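Local coordinates for aminopeptidase N family protein (Idiomarina loihiensis L2TR, PDB 4FGM) that binds zinc and is probably a metallopeptidase of the M61 family, thought to act as an aminopeptidase that trims residues from the N-termini of peptides, at residues V230-G235 against L246-D251. Numbering follows the deposited sequence.
Sequences VGNGFG and LCSRKD
With its hydroxyl turned beside its own backbone N (chi1 -58°), S248 meets the backbone N of G233, while L246, its CG anti to the backbone N (chi1 175°), brings CD1 to within 3.7 Å of V230 CG1. V230, L246 and S248 sit in the mixed five-stranded sheet of this M61 family protein, where strand 222-230 ends alongside strand 242-248; G233 belongs to the loop that crosses over the end of strand 242-248 to edge strand 235-238. Here the parallel pairing gives way to the antiparallel neighbour on the other side of 242-248. V230 N donates to C247 O at 3.0 Å, and V230 O accepts from R249 N (2.8 Å), so the last residue of the strand is held through both its polar backbone atoms. The loop then passes over S248, whose OG accepts the nearly straight bond from G233 N (3.0 Å, 165°). On the same face of the sheet the V230 and L246 side chains cross at about a right angle, and L92 touches both. A virtual CB on G233 would run into V230 CG2 and come tight against L246 CD2, which suits a glycine at this position.

Beyond the strand, the R249 side chain bends back so that NH2 lies 3.4 Å from G231 CA, with V230 O over one face of the guanidinium. NH1 also makes a weak hydrogen bond to R192 O; an alanine here would probably leave the R192 carbonyl without this donor and uncover the backbone at V230 and G231. On the loop, the CB of F234 points away from 246-251, and the ring packs on T266 and L270 of helix 262-277, which carries the zinc ligands H273 and H277. The two segments are also joined by a water that donates to G231 O and accepts from K250 N at 3.0 Å.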
loop_
_atom_site.group_PDB
_atom_site.type_symbol
_atom_site.label_atom_id
_atom_site.label_comp_id
_atom_site.label_asym_id
_atom_site.label_seq_id
_atom_site.Cartn_x
_atom_site.Cartn_y
_atom_site.Cartn_z
ATOM N N VAL A 230 15.448 2.985 -4.103
ATOM C CA VAL A 230 16.249 1.866 -4.574
ATOM C C VAL A 230 16.139 1.740 -6.094
ATOM O O VAL A 230 15.571 2.605 -6.750
ATOM C CB VAL A 230 15.793 0.555 -3.911
ATOM C CG1 VAL A 230 15.921 0.676 -2.403
ATOM C CG2 VAL A 230 14.355 0.242 -4.303
ATOM N N GLY A 231 16.680 0.666 -6.653
ATOM C CA GLY A 231 16.618 0.496 -8.092
ATOM C C GLY A 231 15.244 0.061 -8.558
ATOM O O GLY A 231 14.694 0.579 -9.540
ATOM N N ASN A 232 14.681 -0.903 -7.842
ATOM C CA ASN A 232 13.375 -1.427 -8.179
ATOM C C ASN A 232 12.625 -1.807 -6.915
ATOM O O ASN A 232 12.886 -2.844 -6.314
ATOM C CB ASN A 232 13.532 -2.638 -9.098
ATOM C CG ASN A 232 12.210 -3.162 -9.599
ATOM O OD1 ASN A 232 11.224 -2.431 -9.662
ATOM N ND2 ASN A 232 12.184 -4.433 -9.977
ATOM N N GLY A 233 11.697 -0.951 -6.508
ATOM C CA GLY A 233 10.926 -1.220 -5.315
ATOM C C GLY A 233 9.718 -0.317 -5.224
ATOM O O GLY A 233 9.743 0.824 -5.689
ATOM N N PHE A 234 8.650 -0.828 -4.627
ATOM C CA PHE A 234 7.434 -0.045 -4.474
ATOM C C PHE A 234 6.781 -0.389 -3.151
ATOM O O PHE A 234 6.841 -1.526 -2.696
ATOM C CB PHE A 234 6.463 -0.329 -5.620
ATOM C CG PHE A 234 5.343 0.663 -5.712
ATOM C CD1 PHE A 234 4.041 0.310 -5.352
ATOM C CD2 PHE A 234 5.593 1.959 -6.154
ATOM C CE1 PHE A 234 3.001 1.242 -5.429
ATOM C CE2 PHE A 234 4.567 2.897 -6.234
ATOM C CZ PHE A 234 3.265 2.536 -5.872
ATOM N N GLY A 235 6.161 0.602 -2.530
ATOM C CA GLY A 235 5.512 0.360 -1.261
ATOM C C GLY A 235 5.467 1.588 -0.380
ATOM O O GLY A 235 6.317 2.483 -0.485
ATOM N N LEU A 246 8.904 3.327 -0.218
ATOM C CA LEU A 246 10.019 2.657 -0.871
ATOM C C LEU A 246 9.687 2.825 -2.344
ATOM O O LEU A 246 8.658 2.338 -2.805
ATOM C CB LEU A 246 10.070 1.173 -0.521
ATOM C CG LEU A 246 11.161 0.421 -1.289
ATOM C CD1 LEU A 246 12.534 0.972 -0.912
ATOM C CD2 LEU A 246 11.065 -1.069 -0.985
ATOM N N CYS A 247 10.529 3.540 -3.078
ATOM C CA CYS A 247 10.261 3.756 -4.495
ATOM C C CYS A 247 11.471 3.527 -5.381
ATOM O O CYS A 247 12.606 3.473 -4.915
ATOM C CB CYS A 247 9.734 5.174 -4.725
ATOM S SG CYS A 247 10.994 6.431 -4.568
ATOM N N SER A 248 11.210 3.401 -6.678
ATOM C CA SER A 248 12.267 3.181 -7.654
ATOM C C SER A 248 12.891 4.511 -8.040
ATOM O O SER A 248 12.203 5.527 -8.160
ATOM C CB SER A 248 11.697 2.481 -8.881
ATOM O OG SER A 248 11.101 1.255 -8.498
ATOM N N ARG A 249 14.202 4.492 -8.232
ATOM C CA ARG A 249 14.952 5.689 -8.577
ATOM C C ARG A 249 14.440 6.353 -9.850
ATOM O O ARG A 249 14.589 7.562 -10.029
ATOM C CB ARG A 249 16.425 5.328 -8.715
ATOM C CG ARG A 249 17.390 6.496 -8.703
ATOM C CD ARG A 249 18.802 5.992 -8.390
ATOM N NE ARG A 249 19.014 4.680 -8.980
ATOM C CZ ARG A 249 19.228 3.568 -8.292
ATOM N NH1 ARG A 249 19.279 3.586 -6.970
ATOM N NH2 ARG A 249 19.344 2.423 -8.934
ATOM N N LYS A 250 13.829 5.571 -10.735
ATOM C CA LYS A 250 13.309 6.135 -11.977
ATOM C C LYS A 250 12.012 6.909 -11.760
ATOM O O LYS A 250 11.576 7.638 -12.639
ATOM C CB LYS A 250 13.083 5.039 -13.024
ATOM C CG LYS A 250 12.137 3.923 -12.599
ATOM C CD LYS A 250 11.910 2.959 -13.749
ATOM C CE LYS A 250 11.305 1.637 -13.289
ATOM N NZ LYS A 250 9.966 1.798 -12.674
ATOM N N ASP A 251 11.405 6.761 -10.587
ATOM C CA ASP A 251 10.153 7.455 -10.291
ATOM C C ASP A 251 10.375 8.884 -9.801
ATOM O O ASP A 251 9.436 9.677 -9.743
ATOM C CB ASP A 251 9.349 6.683 -9.237
ATOM C CG ASP A 251 9.029 5.260 -9.667
ATOM O OD1 ASP A 251 8.996 5.001 -10.891
ATOM O OD2 ASP A 251 8.796 4.402 -8.781
HETATM O O HOH W 1 14.855 2.847 -11.255
#